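Local coordinates for protein peroxin 22 (Pichia angusta, PDB 5NKZ) that binds the ubiquitin-conjugating enzyme Pex4p through its soluble domain and probably takes part in peroxisome biogenesis, at residues L55-H60 with H79-V84. Residues are numbered along the deposited sequence; the frame is centred on the assembly and turned at random.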
loop_
_atom_site.group_PDB
_atom_site.type_symbol
_atom_site.label_atom_id
_atom_site.label_comp_id
_atom_site.label_asym_id
_atom_site.label_seq_id
_atom_site.Cartn_x
_atom_site.Cartn_y
_atom_site.Cartn_z
ATOM N N LEU C 55 4.161 -15.082 -7.433
ATOM C CA LEU C 55 3.982 -14.817 -8.834
ATOM C C LEU C 55 2.886 -13.800 -8.826
ATOM O O LEU C 55 2.013 -13.826 -7.930
ATOM C CB LEU C 55 3.587 -16.070 -9.576
ATOM C CG LEU C 55 3.000 -15.932 -10.992
ATOM C CD1 LEU C 55 3.932 -15.310 -12.017
ATOM C CD2 LEU C 55 2.603 -17.353 -11.430
ATOM N N THR C 56 2.965 -12.865 -9.763
ATOM C CA THR C 56 2.026 -11.780 -9.816
ATOM C C THR C 56 1.833 -11.501 -11.293
ATOM O O THR C 56 2.795 -11.297 -12.028
ATOM C CB THR C 56 2.569 -10.548 -9.029
ATOM O OG1 THR C 56 2.841 -10.893 -7.648
ATOM C CG2 THR C 56 1.549 -9.410 -9.062
ATOM N N VAL C 57 0.590 -11.529 -11.729
ATOM C CA VAL C 57 0.240 -11.405 -13.131
ATOM C C VAL C 57 -0.373 -10.027 -13.446
ATOM O O VAL C 57 -1.310 -9.559 -12.775
ATOM C CB VAL C 57 -0.780 -12.505 -13.520
ATOM C CG1 VAL C 57 -1.471 -12.205 -14.843
ATOM C CG2 VAL C 57 -0.101 -13.875 -13.586
ATOM N N ILE C 58 0.094 -9.439 -14.537
ATOM C CA ILE C 58 -0.348 -8.143 -14.985
ATOM C C ILE C 58 -0.998 -8.274 -16.372
ATOM O O ILE C 58 -0.323 -8.552 -17.368
ATOM C CB ILE C 58 0.873 -7.168 -14.972
ATOM C CG1 ILE C 58 1.535 -7.213 -13.580
ATOM C CG2 ILE C 58 0.475 -5.728 -15.341
ATOM C CD1 ILE C 58 2.965 -6.748 -13.576
ATOM N N LEU C 59 -2.303 -8.056 -16.451
ATOM C CA LEU C 59 -2.997 -8.167 -17.749
ATOM C C LEU C 59 -2.948 -6.866 -18.544
ATOM O O LEU C 59 -3.230 -5.779 -18.019
ATOM C CB LEU C 59 -4.454 -8.612 -17.573
ATOM C CG LEU C 59 -4.600 -9.832 -16.653
ATOM C CD1 LEU C 59 -6.039 -9.920 -16.175
ATOM C CD2 LEU C 59 -4.136 -11.119 -17.325
ATOM N N HIS C 60 -2.579 -6.998 -19.809
ATOM C CA HIS C 60 -2.768 -5.961 -20.818
ATOM C C HIS C 60 -4.226 -5.488 -20.763
ATOM O O HIS C 60 -5.099 -6.234 -20.303
ATOM C CB HIS C 60 -2.474 -6.576 -22.191
ATOM C CG HIS C 60 -2.047 -5.604 -23.241
ATOM N ND1 HIS C 60 -2.785 -5.378 -24.381
ATOM C CD2 HIS C 60 -0.928 -4.849 -23.360
ATOM C CE1 HIS C 60 -2.161 -4.497 -25.142
ATOM N NE2 HIS C 60 -1.032 -4.154 -24.543
ATOM N N HIS C 79 -6.303 -11.602 -6.216
ATOM C CA HIS C 79 -5.398 -10.544 -5.758
ATOM C C HIS C 79 -4.051 -10.558 -6.444
ATOM O O HIS C 79 -3.456 -9.506 -6.624
ATOM C CB HIS C 79 -5.184 -10.619 -4.254
ATOM C CG HIS C 79 -4.407 -11.824 -3.810
ATOM N ND1 HIS C 79 -5.004 -13.038 -3.507
ATOM C CD2 HIS C 79 -3.076 -11.996 -3.613
ATOM C CE1 HIS C 79 -4.072 -13.898 -3.138
ATOM N NE2 HIS C 79 -2.895 -13.295 -3.193
ATOM N N GLN C 80 -3.584 -11.750 -6.829
ATOM C CA GLN C 80 -2.306 -11.916 -7.516
ATOM C C GLN C 80 -2.346 -11.431 -8.952
ATOM O O GLN C 80 -1.308 -11.420 -9.597
ATOM C CB GLN C 80 -1.869 -13.382 -7.567
ATOM C CG GLN C 80 -1.518 -14.032 -6.240
ATOM C CD GLN C 80 -1.010 -15.475 -6.422
ATOM O OE1 GLN C 80 -1.360 -16.390 -5.669
ATOM N NE2 GLN C 80 -0.192 -15.688 -7.446
ATOM N N VAL C 81 -3.520 -11.073 -9.464
ATOM C CA VAL C 81 -3.714 -10.658 -10.853
ATOM C C VAL C 81 -4.073 -9.177 -10.890
ATOM O O VAL C 81 -4.902 -8.750 -10.117
ATOM C CB VAL C 81 -4.847 -11.504 -11.511
ATOM C CG1 VAL C 81 -5.176 -11.016 -12.926
ATOM C CG2 VAL C 81 -4.435 -12.970 -11.540
ATOM N N ILE C 82 -3.488 -8.407 -11.806
ATOM C CA ILE C 82 -3.644 -6.936 -11.808
ATOM C C ILE C 82 -4.096 -6.418 -13.176
ATOM O O ILE C 82 -3.351 -6.426 -14.151
ATOM C CB ILE C 82 -2.345 -6.273 -11.318
ATOM C CG1 ILE C 82 -2.221 -6.423 -9.790
ATOM C CG2 ILE C 82 -2.318 -4.801 -11.654
ATOM C CD1 ILE C 82 -0.791 -6.469 -9.302
ATOM N N GLN C 83 -5.349 -5.991 -13.231
ATOM C CA GLN C 83 -5.943 -5.426 -14.445
ATOM C C GLN C 83 -5.425 -4.021 -14.632
ATOM O O GLN C 83 -5.657 -3.162 -13.807
ATOM C CB GLN C 83 -7.480 -5.354 -14.343
ATOM C CG GLN C 83 -8.167 -4.785 -15.578
ATOM C CD GLN C 83 -7.894 -5.633 -16.786
ATOM O OE1 GLN C 83 -8.548 -6.622 -16.979
ATOM N NE2 GLN C 83 -6.899 -5.275 -17.571
ATOM N N VAL C 84 -4.744 -3.812 -15.743
ATOM C CA VAL C 84 -4.231 -2.536 -16.143
ATOM C C VAL C 84 -5.092 -2.071 -17.320
ATOM O O VAL C 84 -5.672 -2.897 -18.025
ATOM C CB VAL C 84 -2.736 -2.694 -16.480
ATOM C CG1 VAL C 84 -2.330 -2.003 -17.775
ATOM C CG2 VAL C 84 -1.874 -2.280 -15.292
#
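Val57 and Val81 pair across neighbouring parallel strands, 55-59 and 81-83, which with helix 65-71 form a beta-alpha-beta unit at one edge of the parallel sheet of an alpha/beta fold. The example illustrates how a parallel strand bonds through alternate residues: Val57 N donates to Gln80 O at 2.9 Å and Val57 O receives Ile82 N, bracketing Val81, while Leu59 N reaches Ile82 O at 3.0 Å. On one face, Leu59 CD1 meets Val81 CG1 at 3.5 Å against helix 65-71; on the other, Ile58 CG2 faces Val84 CG2 at 4.2 Å against helix 87-97. Pex4p packs on Ile82 and Val84, and one of its acidic side chains hydrogen-bonds Gln83 N, making strand 81-83 part of the interface. Gln80 can be followed outward: with CG beside the backbone N (chi1 -67°), CB and CG each pass 3.9 Å from Leu55 O, CD follows, and NE2 closes a weak, bent bond to that oxygen. Gln83 instead bends at chi2 (61°); NE2 bonds weakly to His60 O and firmly to Val84 O, OE1 weakly to Lys65 N. With an alanine here, those three backbone groups would probably each lose a partner. Gln83 NE2 lies 2.7 Å from Val84 O, tilted 25° from that carbonyl's plane.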